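Local coordinates for alpha-L-rhamnosidase (PDB 6GSZ), which probably hydrolyses terminal non-reducing alpha-L-rhamnose residues from alpha-L-rhamnosides, and carries bound calcium ions, at residues V337-I342 against T418-H423; A313-A318 against F332-V337; E654-L659 against N683-N688; A677-V682 against Y709-A714; A40-V45 against V54-S59. All blocks are in the same frame, centred on the assembly; numbering follows the deposited sequence.

Contact 1 of 5, residues V337-I342 against T418-H423; sequences VGWLRI and TAIVVH. With ACT (acetate ion), chain B.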
# COMPACT_ATOMS: atom_id res chain seq x y z
N VAL A 337 10.88 7.00 4.01
CA VAL A 337 10.61 5.89 4.93
C VAL A 337 11.56 4.75 4.61
O VAL A 337 11.67 4.32 3.47
CB VAL A 337 9.14 5.43 4.87
CG1 VAL A 337 8.90 4.24 5.77
CG2 VAL A 337 8.23 6.58 5.28
N GLY A 338 12.30 4.32 5.65
CA GLY A 338 13.29 3.27 5.57
C GLY A 338 14.33 3.48 6.66
O GLY A 338 13.98 3.52 7.81
N TRP A 339 15.59 3.59 6.26
CA TRP A 339 16.67 3.63 7.25
C TRP A 339 17.95 4.10 6.56
O TRP A 339 17.96 4.35 5.36
CB TRP A 339 16.85 2.27 7.91
CG TRP A 339 17.03 1.11 7.01
CD1 TRP A 339 18.08 0.79 6.21
CD2 TRP A 339 16.05 0.07 6.80
NE1 TRP A 339 17.86 -0.38 5.54
CE2 TRP A 339 16.62 -0.84 5.88
CE3 TRP A 339 14.77 -0.17 7.29
CZ2 TRP A 339 15.98 -2.01 5.54
CZ3 TRP A 339 14.13 -1.33 6.93
CH2 TRP A 339 14.74 -2.23 6.08
N LEU A 340 19.03 4.19 7.34
CA LEU A 340 20.34 4.56 6.79
C LEU A 340 21.19 3.33 6.46
O LEU A 340 21.03 2.28 7.05
CB LEU A 340 21.12 5.38 7.82
CG LEU A 340 20.48 6.70 8.22
CD1 LEU A 340 21.31 7.37 9.29
CD2 LEU A 340 20.28 7.60 7.00
N ARG A 341 22.09 3.51 5.51
CA ARG A 341 23.23 2.62 5.27
C ARG A 341 24.49 3.44 5.49
O ARG A 341 24.63 4.54 4.94
CB ARG A 341 23.24 2.08 3.83
CG ARG A 341 24.44 1.17 3.53
CD ARG A 341 24.54 0.74 2.08
NE ARG A 341 25.01 1.82 1.24
CZ ARG A 341 24.88 1.88 -0.10
NH1 ARG A 341 25.37 2.91 -0.77
NH2 ARG A 341 24.26 0.91 -0.75
N ILE A 342 25.39 2.93 6.34
CA ILE A 342 26.62 3.64 6.68
C ILE A 342 27.81 2.79 6.24
O ILE A 342 27.69 1.55 6.19
CB ILE A 342 26.70 4.00 8.18
CG1 ILE A 342 26.86 2.77 9.09
CG2 ILE A 342 25.53 4.90 8.56
CD1 ILE A 342 26.90 3.08 10.58
N THR A 418 24.00 7.03 3.30
CA THR A 418 22.92 7.20 2.34
C THR A 418 21.63 6.70 2.99
O THR A 418 21.65 5.97 3.97
CB THR A 418 23.28 6.47 1.04
OG1 THR A 418 22.56 7.10 -0.02
CG2 THR A 418 23.00 4.98 1.11
N ALA A 419 20.48 7.13 2.44
CA ALA A 419 19.19 6.66 2.91
C ALA A 419 18.72 5.54 1.99
O ALA A 419 18.92 5.59 0.78
CB ALA A 419 18.16 7.76 2.99
N ILE A 420 18.04 4.58 2.60
CA ILE A 420 17.46 3.46 1.91
C ILE A 420 15.95 3.61 2.05
O ILE A 420 15.44 3.66 3.13
CB ILE A 420 17.94 2.13 2.50
CG1 ILE A 420 19.47 2.05 2.62
CG2 ILE A 420 17.36 0.94 1.73
CD1 ILE A 420 20.23 2.16 1.33
N VAL A 421 15.28 3.66 0.89
CA VAL A 421 13.84 3.81 0.77
C VAL A 421 13.22 2.41 0.74
O VAL A 421 13.59 1.62 -0.11
CB VAL A 421 13.44 4.61 -0.47
CG1 VAL A 421 11.91 4.75 -0.52
CG2 VAL A 421 14.14 5.98 -0.48
N VAL A 422 12.33 2.13 1.73
CA VAL A 422 11.82 0.78 1.96
C VAL A 422 10.29 0.85 1.94
O VAL A 422 9.71 1.65 2.64
CB VAL A 422 12.36 0.27 3.31
CG1 VAL A 422 11.79 -1.11 3.65
CG2 VAL A 422 13.87 0.24 3.39
N HIS A 423 9.68 -0.06 1.16
CA HIS A 423 8.23 -0.19 1.14
C HIS A 423 7.83 -1.45 0.38
O HIS A 423 8.69 -2.10 -0.26
CB HIS A 423 7.50 1.04 0.55
CG HIS A 423 7.87 1.44 -0.84
ND1 HIS A 423 7.32 0.81 -1.95
CD2 HIS A 423 8.70 2.40 -1.30
CE1 HIS A 423 7.82 1.41 -3.06
NE2 HIS A 423 8.64 2.42 -2.70
C ACT B . 11.00 4.58 -5.05
O ACT B . 10.03 4.06 -4.42
OXT ACT B . 11.75 5.53 -4.62
CH3 ACT B . 11.29 4.04 -6.44

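Contact 2 of 5, residues A313-A318 against F332-V337; sequences AEHKLA and FGQNLV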
# COMPACT_ATOMS: atom_id res chain seq x y z
N ALA A 313 14.96 1.77 -3.30
CA ALA A 313 15.84 2.79 -3.86
C ALA A 313 16.79 3.30 -2.78
O ALA A 313 16.55 3.15 -1.62
CB ALA A 313 15.02 3.94 -4.42
N GLU A 314 17.85 3.93 -3.25
CA GLU A 314 18.72 4.79 -2.50
C GLU A 314 18.22 6.23 -2.61
O GLU A 314 17.70 6.62 -3.69
CB GLU A 314 20.11 4.69 -3.12
CG GLU A 314 21.14 5.41 -2.30
CD GLU A 314 22.58 5.34 -2.79
OE1 GLU A 314 22.89 4.47 -3.63
OE2 GLU A 314 23.38 6.16 -2.32
N HIS A 315 18.41 7.02 -1.57
CA HIS A 315 18.19 8.46 -1.65
C HIS A 315 19.41 9.15 -1.05
O HIS A 315 19.74 8.96 0.13
CB HIS A 315 16.91 8.89 -0.96
CG HIS A 315 16.41 10.20 -1.43
ND1 HIS A 315 15.52 10.30 -2.48
CD2 HIS A 315 16.70 11.45 -1.04
CE1 HIS A 315 15.27 11.58 -2.71
NE2 HIS A 315 15.98 12.31 -1.84
N LYS A 316 20.09 9.95 -1.89
CA LYS A 316 21.37 10.52 -1.49
C LYS A 316 21.20 11.66 -0.47
O LYS A 316 20.20 12.37 -0.45
CB LYS A 316 22.13 11.00 -2.72
CG LYS A 316 22.65 9.84 -3.57
CD LYS A 316 23.50 10.26 -4.76
CE LYS A 316 23.77 9.10 -5.70
NZ LYS A 316 24.53 9.54 -6.89
N LEU A 317 22.24 11.81 0.34
CA LEU A 317 22.37 12.92 1.24
C LEU A 317 22.39 14.21 0.42
O LEU A 317 23.09 14.30 -0.57
CB LEU A 317 23.67 12.71 2.02
CG LEU A 317 24.05 13.73 3.07
CD1 LEU A 317 23.12 13.66 4.26
CD2 LEU A 317 25.48 13.46 3.50
N ALA A 318 21.60 15.20 0.86
CA ALA A 318 21.52 16.49 0.19
C ALA A 318 22.40 17.55 0.88
O ALA A 318 22.90 18.44 0.24
CB ALA A 318 20.10 16.96 0.13
N PHE A 332 18.28 14.76 3.97
CA PHE A 332 18.13 13.94 2.75
C PHE A 332 17.26 14.62 1.67
O PHE A 332 17.10 14.04 0.59
CB PHE A 332 17.61 12.56 3.13
CG PHE A 332 18.74 11.79 3.74
CD1 PHE A 332 19.70 11.18 2.95
CD2 PHE A 332 18.89 11.76 5.12
CE1 PHE A 332 20.76 10.52 3.55
CE2 PHE A 332 19.96 11.12 5.72
CZ PHE A 332 20.89 10.50 4.92
N GLY A 333 16.70 15.80 1.96
CA GLY A 333 15.94 16.57 0.96
C GLY A 333 14.52 16.07 0.70
O GLY A 333 13.77 16.69 -0.07
N GLN A 334 14.15 14.98 1.34
CA GLN A 334 12.89 14.27 1.12
C GLN A 334 12.56 13.60 2.45
O GLN A 334 13.44 13.00 3.04
CB GLN A 334 13.04 13.23 0.01
CG GLN A 334 11.82 12.33 -0.14
CD GLN A 334 10.56 13.05 -0.59
OE1 GLN A 334 10.58 13.81 -1.58
NE2 GLN A 334 9.46 12.81 0.14
N ASN A 335 11.29 13.69 2.85
CA ASN A 335 10.77 12.95 3.98
C ASN A 335 10.46 11.54 3.46
O ASN A 335 9.50 11.36 2.69
CB ASN A 335 9.53 13.64 4.55
CG ASN A 335 9.03 13.04 5.84
OD1 ASN A 335 9.80 12.38 6.56
ND2 ASN A 335 7.79 13.31 6.20
N LEU A 336 11.30 10.58 3.82
CA LEU A 336 11.28 9.24 3.30
C LEU A 336 11.08 8.24 4.42
O LEU A 336 11.11 8.57 5.61
CB LEU A 336 12.52 8.96 2.46
CG LEU A 336 13.88 9.22 3.11
CD1 LEU A 336 14.28 8.04 3.90
CD2 LEU A 336 14.94 9.51 2.06
N VAL A 337 10.88 7.00 4.01
CA VAL A 337 10.61 5.89 4.93
C VAL A 337 11.56 4.75 4.61
O VAL A 337 11.67 4.32 3.47
CB VAL A 337 9.14 5.43 4.87
CG1 VAL A 337 8.90 4.24 5.77
CG2 VAL A 337 8.23 6.58 5.28

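Contact 3 of 5, residues E654-L659 against N683-N688; sequences ETQTGL and NIIKQN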
# COMPACT_ATOMS: atom_id res chain seq x y z
N GLU A 654 -24.50 23.92 6.77
CA GLU A 654 -24.08 24.41 5.46
C GLU A 654 -22.57 24.66 5.45
O GLU A 654 -22.08 25.77 5.52
CB GLU A 654 -24.87 25.67 5.10
CG GLU A 654 -26.33 25.42 4.75
CD GLU A 654 -26.59 25.14 3.26
OE1 GLU A 654 -26.07 25.91 2.45
OE2 GLU A 654 -27.27 24.10 2.94
N THR A 655 -21.84 23.54 5.40
CA THR A 655 -20.40 23.46 5.43
C THR A 655 -19.93 22.72 4.18
O THR A 655 -20.73 22.13 3.44
CB THR A 655 -19.94 22.68 6.66
OG1 THR A 655 -20.49 21.35 6.60
CG2 THR A 655 -20.37 23.36 7.95
N GLN A 656 -18.63 22.80 3.90
CA GLN A 656 -18.10 22.13 2.75
C GLN A 656 -18.47 20.64 2.79
O GLN A 656 -18.93 20.09 1.79
CB GLN A 656 -16.61 22.37 2.60
CG GLN A 656 -16.29 23.81 2.23
CD GLN A 656 -14.82 24.03 1.96
OE1 GLN A 656 -14.09 23.11 1.56
NE2 GLN A 656 -14.39 25.26 2.20
N THR A 657 -18.22 19.97 3.93
CA THR A 657 -18.56 18.54 4.01
C THR A 657 -20.08 18.31 4.03
O THR A 657 -20.58 17.36 3.40
CB THR A 657 -17.89 17.90 5.22
OG1 THR A 657 -16.48 17.97 4.99
CG2 THR A 657 -18.31 16.47 5.45
N GLY A 658 -20.80 19.14 4.77
CA GLY A 658 -22.24 18.99 4.90
C GLY A 658 -23.01 19.10 3.59
O GLY A 658 -24.04 18.41 3.43
N LEU A 659 -22.48 19.90 2.66
CA LEU A 659 -23.03 19.99 1.32
C LEU A 659 -22.42 18.92 0.40
O LEU A 659 -23.10 18.35 -0.43
CB LEU A 659 -22.79 21.39 0.77
CG LEU A 659 -23.73 22.44 1.34
CD1 LEU A 659 -23.08 23.80 1.26
CD2 LEU A 659 -25.07 22.41 0.65
N ASN A 683 -20.38 29.12 -3.28
CA ASN A 683 -20.43 30.40 -2.59
C ASN A 683 -19.69 30.32 -1.24
O ASN A 683 -18.92 31.25 -0.94
CB ASN A 683 -21.87 30.87 -2.39
CG ASN A 683 -21.94 32.26 -1.80
OD1 ASN A 683 -21.43 33.21 -2.39
ND2 ASN A 683 -22.51 32.38 -0.62
N ILE A 684 -19.92 29.25 -0.47
CA ILE A 684 -19.23 29.05 0.84
C ILE A 684 -17.71 28.98 0.62
O ILE A 684 -16.96 29.57 1.40
CB ILE A 684 -19.77 27.79 1.56
CG1 ILE A 684 -21.14 28.06 2.18
CG2 ILE A 684 -18.76 27.28 2.58
CD1 ILE A 684 -22.03 26.83 2.26
N ILE A 685 -17.29 28.26 -0.42
CA ILE A 685 -15.87 28.13 -0.75
C ILE A 685 -15.28 29.50 -1.10
O ILE A 685 -14.21 29.86 -0.63
CB ILE A 685 -15.69 27.08 -1.86
CG1 ILE A 685 -16.01 25.68 -1.34
CG2 ILE A 685 -14.31 27.18 -2.49
CD1 ILE A 685 -16.21 24.63 -2.44
N LYS A 686 -15.99 30.26 -1.93
CA LYS A 686 -15.54 31.59 -2.37
C LYS A 686 -15.42 32.54 -1.17
O LYS A 686 -14.43 33.30 -1.07
CB LYS A 686 -16.43 32.12 -3.50
CG LYS A 686 -16.11 33.52 -3.98
CD LYS A 686 -17.06 34.02 -5.07
CE LYS A 686 -16.74 35.46 -5.46
NZ LYS A 686 -17.44 35.89 -6.70
N GLN A 687 -16.39 32.49 -0.25
CA GLN A 687 -16.40 33.37 0.92
C GLN A 687 -15.29 32.96 1.89
O GLN A 687 -14.84 33.77 2.65
CB GLN A 687 -17.79 33.38 1.56
CG GLN A 687 -18.86 34.02 0.68
CD GLN A 687 -18.49 35.36 0.07
OE1 GLN A 687 -18.54 35.57 -1.15
NE2 GLN A 687 -18.13 36.30 0.93
N ASN A 688 -14.80 31.72 1.78
CA ASN A 688 -13.67 31.25 2.56
C ASN A 688 -12.34 31.47 1.85
O ASN A 688 -11.34 30.86 2.22
CB ASN A 688 -13.84 29.75 2.85
CG ASN A 688 -13.08 29.28 4.07
OD1 ASN A 688 -13.10 29.96 5.09
ND2 ASN A 688 -12.44 28.11 3.99

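Contact 4 of 5, residues A677-V682 against Y709-A714; sequences AAKRLV and YGESDA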
# COMPACT_ATOMS: atom_id res chain seq x y z
N ALA A 677 -27.97 23.52 -4.13
CA ALA A 677 -26.96 23.19 -3.08
C ALA A 677 -25.53 23.32 -3.64
O ALA A 677 -24.61 23.85 -2.97
CB ALA A 677 -27.27 21.83 -2.54
N ALA A 678 -25.31 22.87 -4.87
CA ALA A 678 -23.97 23.00 -5.54
C ALA A 678 -23.56 24.47 -5.62
O ALA A 678 -22.41 24.84 -5.37
CB ALA A 678 -23.91 22.32 -6.88
N LYS A 679 -24.49 25.34 -6.03
CA LYS A 679 -24.15 26.78 -6.09
C LYS A 679 -23.86 27.34 -4.68
O LYS A 679 -22.97 28.21 -4.54
CB LYS A 679 -25.25 27.54 -6.83
CG LYS A 679 -25.40 27.20 -8.30
CD LYS A 679 -24.20 27.60 -9.10
CE LYS A 679 -24.39 27.44 -10.60
NZ LYS A 679 -23.11 27.77 -11.28
N ARG A 680 -24.58 26.89 -3.66
CA ARG A 680 -24.29 27.34 -2.30
C ARG A 680 -22.93 26.84 -1.83
O ARG A 680 -22.22 27.59 -1.14
CB ARG A 680 -25.36 26.88 -1.30
CG ARG A 680 -26.71 27.52 -1.55
CD ARG A 680 -27.62 27.47 -0.34
NE ARG A 680 -27.79 26.14 0.21
CZ ARG A 680 -28.56 25.18 -0.26
NH1 ARG A 680 -29.34 25.41 -1.32
NH2 ARG A 680 -28.51 23.98 0.31
N LEU A 681 -22.55 25.62 -2.23
CA LEU A 681 -21.22 25.08 -1.89
C LEU A 681 -20.13 26.00 -2.47
O LEU A 681 -19.15 26.39 -1.78
CB LEU A 681 -21.09 23.63 -2.38
CG LEU A 681 -19.70 23.02 -2.18
CD1 LEU A 681 -19.19 23.08 -0.72
CD2 LEU A 681 -19.70 21.56 -2.68
N VAL A 682 -20.28 26.36 -3.74
CA VAL A 682 -19.29 27.23 -4.42
C VAL A 682 -19.22 28.58 -3.70
O VAL A 682 -18.12 29.13 -3.54
CB VAL A 682 -19.62 27.41 -5.91
CG1 VAL A 682 -18.78 28.51 -6.55
CG2 VAL A 682 -19.46 26.10 -6.67
N TYR A 709 -20.85 18.78 -10.78
CA TYR A 709 -21.83 19.88 -10.97
C TYR A 709 -21.29 21.01 -11.84
O TYR A 709 -21.89 22.12 -11.87
CB TYR A 709 -22.30 20.38 -9.61
CG TYR A 709 -23.41 19.49 -9.16
CD1 TYR A 709 -24.68 19.65 -9.69
CD2 TYR A 709 -23.16 18.39 -8.37
CE1 TYR A 709 -25.71 18.79 -9.35
CE2 TYR A 709 -24.17 17.51 -8.03
CZ TYR A 709 -25.45 17.72 -8.52
OH TYR A 709 -26.42 16.84 -8.20
N GLY A 710 -20.23 20.73 -12.59
CA GLY A 710 -19.70 21.68 -13.58
C GLY A 710 -18.92 22.83 -12.96
O GLY A 710 -18.72 23.88 -13.61
N GLU A 711 -18.44 22.61 -11.73
CA GLU A 711 -17.76 23.67 -11.00
C GLU A 711 -16.26 23.36 -10.84
O GLU A 711 -15.68 23.68 -9.79
CB GLU A 711 -18.43 23.88 -9.66
CG GLU A 711 -19.91 24.22 -9.76
CD GLU A 711 -20.24 25.62 -10.21
OE1 GLU A 711 -19.31 26.47 -10.28
OE2 GLU A 711 -21.46 25.87 -10.44
N SER A 712 -15.63 22.79 -11.87
CA SER A 712 -14.20 22.54 -11.84
C SER A 712 -13.39 23.83 -11.61
O SER A 712 -12.34 23.76 -11.00
CB SER A 712 -13.69 21.78 -13.06
OG SER A 712 -14.24 20.48 -13.14
N ASP A 713 -13.81 24.97 -12.15
CA ASP A 713 -13.04 26.22 -11.97
C ASP A 713 -12.93 26.59 -10.49
O ASP A 713 -11.85 27.00 -10.03
CB ASP A 713 -13.68 27.38 -12.74
CG ASP A 713 -13.46 27.26 -14.22
OD1 ASP A 713 -12.40 26.75 -14.66
OD2 ASP A 713 -14.36 27.70 -14.94
N ALA A 714 -14.00 26.38 -9.71
CA ALA A 714 -13.95 26.62 -8.27
C ALA A 714 -12.90 25.72 -7.61
O ALA A 714 -12.18 26.17 -6.74
CB ALA A 714 -15.32 26.42 -7.64

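Contact 5 of 5, residues A40-V45 against V54-S59; sequences AYEIEV and VFRSES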
# COMPACT_ATOMS: atom_id res chain seq x y z
N ALA A 40 -8.64 -14.26 -30.01
CA ALA A 40 -8.26 -15.58 -29.51
C ALA A 40 -6.89 -15.46 -28.88
O ALA A 40 -6.17 -14.50 -29.09
CB ALA A 40 -8.22 -16.61 -30.61
N TYR A 41 -6.54 -16.47 -28.08
CA TYR A 41 -5.21 -16.57 -27.49
C TYR A 41 -4.80 -18.04 -27.46
O TYR A 41 -5.61 -18.94 -27.49
CB TYR A 41 -5.15 -15.92 -26.11
CG TYR A 41 -6.03 -16.54 -25.06
CD1 TYR A 41 -5.63 -17.67 -24.36
CD2 TYR A 41 -7.22 -15.93 -24.67
CE1 TYR A 41 -6.40 -18.21 -23.35
CE2 TYR A 41 -7.99 -16.45 -23.65
CZ TYR A 41 -7.56 -17.56 -22.94
OH TYR A 41 -8.35 -18.06 -21.92
N GLU A 42 -3.48 -18.22 -27.32
CA GLU A 42 -2.87 -19.50 -27.06
C GLU A 42 -1.98 -19.36 -25.82
O GLU A 42 -1.20 -18.42 -25.72
CB GLU A 42 -2.07 -20.00 -28.27
CG GLU A 42 -2.97 -20.51 -29.37
CD GLU A 42 -2.25 -21.02 -30.59
OE1 GLU A 42 -1.03 -20.82 -30.68
OE2 GLU A 42 -2.95 -21.54 -31.50
N ILE A 43 -2.12 -20.32 -24.92
CA ILE A 43 -1.24 -20.44 -23.74
C ILE A 43 -0.47 -21.76 -23.88
O ILE A 43 -1.07 -22.82 -23.96
CB ILE A 43 -2.02 -20.40 -22.42
CG1 ILE A 43 -2.85 -19.14 -22.27
CG2 ILE A 43 -1.03 -20.56 -21.26
CD1 ILE A 43 -3.74 -19.05 -21.03
N GLU A 44 0.85 -21.64 -23.88
CA GLU A 44 1.79 -22.78 -23.89
C GLU A 44 2.19 -23.06 -22.44
O GLU A 44 2.69 -22.16 -21.75
CB GLU A 44 3.01 -22.44 -24.74
CG GLU A 44 4.03 -23.57 -24.85
CD GLU A 44 5.32 -23.05 -25.45
OE1 GLU A 44 5.58 -23.31 -26.64
OE2 GLU A 44 6.02 -22.29 -24.74
N VAL A 45 1.97 -24.29 -22.02
CA VAL A 45 2.38 -24.75 -20.71
C VAL A 45 3.38 -25.90 -20.84
O VAL A 45 3.05 -26.97 -21.38
CB VAL A 45 1.17 -25.17 -19.87
CG1 VAL A 45 1.59 -25.59 -18.46
CG2 VAL A 45 0.11 -24.07 -19.84
N VAL A 54 -0.21 -26.71 -25.86
CA VAL A 54 -0.72 -25.41 -26.27
C VAL A 54 -2.25 -25.48 -26.20
O VAL A 54 -2.86 -26.36 -26.79
CB VAL A 54 -0.20 -24.97 -27.66
CG1 VAL A 54 -0.83 -23.65 -28.10
CG2 VAL A 54 1.33 -24.88 -27.66
N PHE A 55 -2.83 -24.53 -25.48
CA PHE A 55 -4.27 -24.45 -25.29
C PHE A 55 -4.77 -23.18 -25.99
O PHE A 55 -4.34 -22.05 -25.68
CB PHE A 55 -4.59 -24.34 -23.80
CG PHE A 55 -4.11 -25.53 -23.03
CD1 PHE A 55 -4.87 -26.69 -22.96
CD2 PHE A 55 -2.89 -25.51 -22.37
CE1 PHE A 55 -4.42 -27.80 -22.26
CE2 PHE A 55 -2.44 -26.61 -21.66
CZ PHE A 55 -3.21 -27.74 -21.58
N ARG A 56 -5.67 -23.35 -26.95
CA ARG A 56 -6.26 -22.20 -27.69
C ARG A 56 -7.67 -21.93 -27.16
O ARG A 56 -8.46 -22.85 -26.93
CB ARG A 56 -6.36 -22.50 -29.19
CG ARG A 56 -6.85 -21.30 -30.01
CD ARG A 56 -6.76 -21.40 -31.52
NE ARG A 56 -7.22 -20.16 -32.15
CZ ARG A 56 -6.47 -19.35 -32.91
NH1 ARG A 56 -5.15 -19.54 -33.00
NH2 ARG A 56 -7.03 -18.38 -33.62
N SER A 57 -7.96 -20.64 -26.98
CA SER A 57 -9.28 -20.13 -26.60
C SER A 57 -9.72 -19.10 -27.62
O SER A 57 -8.98 -18.17 -27.88
CB SER A 57 -9.25 -19.48 -25.25
OG SER A 57 -9.02 -20.41 -24.21
N GLU A 58 -10.95 -19.24 -28.10
CA GLU A 58 -11.69 -18.15 -28.77
C GLU A 58 -12.24 -17.28 -27.65
O GLU A 58 -13.07 -17.75 -26.87
CB GLU A 58 -12.81 -18.73 -29.61
CG GLU A 58 -13.44 -17.75 -30.55
CD GLU A 58 -12.59 -17.32 -31.73
OE1 GLU A 58 -11.52 -17.96 -32.02
OE2 GLU A 58 -13.07 -16.34 -32.42
N SER A 59 -11.63 -16.10 -27.50
CA SER A 59 -11.92 -15.21 -26.39
C SER A 59 -11.27 -13.86 -26.64
O SER A 59 -10.10 -13.82 -27.05
CB SER A 59 -11.36 -15.78 -25.11
OG SER A 59 -11.54 -14.87 -24.03
O HOH W 1 -10.99 -18.86 -22.39

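Contact 1 of 5, residues V337-I342 against T418-H423
Trp339 and Val422 form the tight part of an antiparallel strand pair within a sheet of the concanavalin-like domain. Val422 CG2 lies over one face of the indole, 3.6 Å from the centroid of the Trp339 six-membered ring and only 7° off its normal. With CG between the backbone N and the carbonyl carbon (chi1 53°), the indole leans toward the 418-423 strand and meets Val422. Ile420 CB packs 3.9 Å from Trp339 NE1, whose hydrogen goes to Glu390, so the buried nitrogen is satisfied. Gly338 turns the strand's corner with backbone angles that suit glycine, and its CA approaches Ile420 O at 3.3 Å.

The looser side is at Arg341, which is partly exposed and makes a weak bond through NH2 to a bound pentaethylene glycol. Arg341 bends at chi3 and lies alongside Thr418, while Thr418 OG1 bonds to Glu314. Backbone bonds hold this end too, with Arg341 N to Thr418 O at 2.9 Å. In the conformer described, the methyl Thr418 CG2 lies over one face of the guanidinium, 3.7 Å from Arg341 NH1.

Contact 2 of 5, residues A313-A318 against F332-V337
Apolar contacts carry most of the meeting between Phe332 and Leu317. Leu317 CD1 lies over one face of the Phe332 ring, 4.2 Å from its centroid and 21° off the normal, displaced toward the rim. The leucine backbone presses the same ring, with Leu317 CA 3.6 Å from Phe332 CD1. A flat, bulky residue suits this place, where the ring also packs on Leu340 and Ala419, from strands 339-344 and 417-424 of the concanavalin-like domain. Leu336 CD2 packs 3.7 Å from His315 CB, and the small Ala318 CB reaches the backbone at Gly333, whose positive phi turns the chain between two strands.

Two carbonyl oxygens lie at ring edges. Phe332 O lies in the plane of the His315 imidazole, 3.1 Å from His315 CD2, and Lys316 O stands at the edge of the Phe332 ring. A chi1 of -159° turns the imidazole away from its own backbone N and toward Gln334, bringing His315 NE2 to 3.6 Å from Gln334 CB. The Gln334 amide leads away: NE2 bonds to Asn335 O at 2.9 Å, from above the carbonyl plane, and also to Thr736 O.

Lys316 O probably gains from the weakly positive C-H edge of Phe332, while a face of that ring takes the Leu317 methyl.

Contact 3 of 5, residues E654-L659 against N683-N688
Leu659 and Ile684 supply the apolar contact between the start of helix 656-664 and the end of helix 671-687. Their terminal methyls, Leu659 CD1 and Ile684 CD1, are 3.4 Å apart, closer than usual van der Waals contact. The same Ile684 CD1 lies 3.4 Å from Glu654 O, so this branched apolar residue packs against both the turn and the helix start. Next to it Ile685 CG1 packs 3.9 Å from Gln656 CD, a chi2 of -175° extending the glutamine toward it.

The polar contacts are held mainly through third parties. Gln656 crosses the Asn688 side chain at about a right angle, the amide planes 76° apart, and both NE2 of Gln656 and ND2 of Asn688 donate to Lys691 O. Gln656 OE1 accepts from Gly693 N, so both polar atoms of this buried amide have partners. Glu654 OE1 forms a salt bridge with Arg680, and OE2 accepts from Met651 N.

One capping bond lies within residues 654-659. Thr655 OG1, at the N-cap, takes the hydrogen of Gly658 N at 2.9 Å, a role suited to a short hydroxyl side chain. Such packing of helix start on helix end belongs to the helical six-hairpin glycosidase domain, an (alpha/alpha)6 barrel in this family.

Contact 4 of 5, residues A677-V682 against Y709-A714
A Schellman motif and the N-cap that follows it, joining helix 699-708 to helix 712-719 of the six-hairpin glycosidase domain, meet helix 671-687 through Tyr709 and Glu711, which touch Ala678, Lys679 and Val682. Gly710 is the C-prime residue. Its positive phi, comfortable for a residue without a side chain, lets Glu711 N bond back to Leu706 O and Gly710 N to Ser707 O. Glu711 then takes the N-cap position of helix 712-719.

A salt bridge crosses the contact. Lys679 NZ lies 2.7 Å from Glu711 OE2 and uses the syn lone pair of that oxygen. Lys679 bends at chi2 (-65°), so that its chain swings over toward the carboxylate, and CE comes within 3.3 Å of Glu711 OE2. Glu711 is bent at chi2 as well, and the two chains cross at about a right angle. Lysine suits this exposed place, its length letting NZ reach the carboxylate.

Apolar contacts flank the bridge; the small Ala678 allows the Tyr709 ring to come near. Ala678 CB sits 3.7 Å from Tyr709 CG, obliquely to that ring, in the conformer described. Val682 reaches with CG2 to the aliphatic part of Glu711, 3.6 Å from Glu711 CG, and with its other branch, CG1, to within 4.2 Å of Ala714 CB.

Contact 5 of 5, residues A40-V45 against V54-S59
Tyr41 O is approached by two groups of the opposite strand: Ser57 N donates to it at 2.9 Å with an N-H...O angle of 170°, and Arg56 CA stands 3.3 Å away in a CA-H...O contact. Ile43 and Phe55 repeat the pairing with Ile43 N to Phe55 O at 2.9 Å. Beside these bonds the Phe55 ring has Ile43 O and Val45 CG2 at its edge, the latter 4.0 Å from Phe55 CE2.

A chi1 of 62° tips the Tyr41 ring over Ser57, whose CB, in the conformer described, lies 3.7 Å from the centroid of the Tyr41 ring. Serine is small enough to pack against the ring face, and in that conformer a water joins Tyr41 OH to Ser57 OG. These strands form a beta hairpin of the N-terminal immunoglobulin-like domain, strand 53-58 being outermost in its sheet. Trp27 meets Tyr41 edge-to-face.

The other face carries the charged Glu42 and Arg56 beside Ala40 and Val54. Glu42 OE2 sits at the edge of the Arg56 guanidinium, 3.3 Å from Arg56 NH1, a weak salt-bridging bond, the carboxylate plane turned 78° from the guanidinium. Glu42 OE1 also pairs with Arg83, and Arg56 adds a cation-pi contact to Phe85. Ala40 CB, a small group, packs over the guanidinium face, 3.7 Å from Arg56 NH2.

Contacts 1 and 2 touch and share Val337: strand 309-315 neighbours strand 417-424, and Thr418 OG1 meets Glu314 OE2 where they join. Contact 1 is the buried one, rich in backbone bonds, whereas contact 2, partly buried, relies on ring and methyl packing at a turn between sheets. Contacts 3 and 4 also adjoin, both using helix 671-687, with the Glu654-Arg680 salt bridge running between them; here side chains, not backbone bonds, join the helices. Contact 5 stands apart, more than 40 Å centre to centre from every other, at the edge of a sheet and partly buried. It resembles contact 1 in backbone pairing but carries charges on one face.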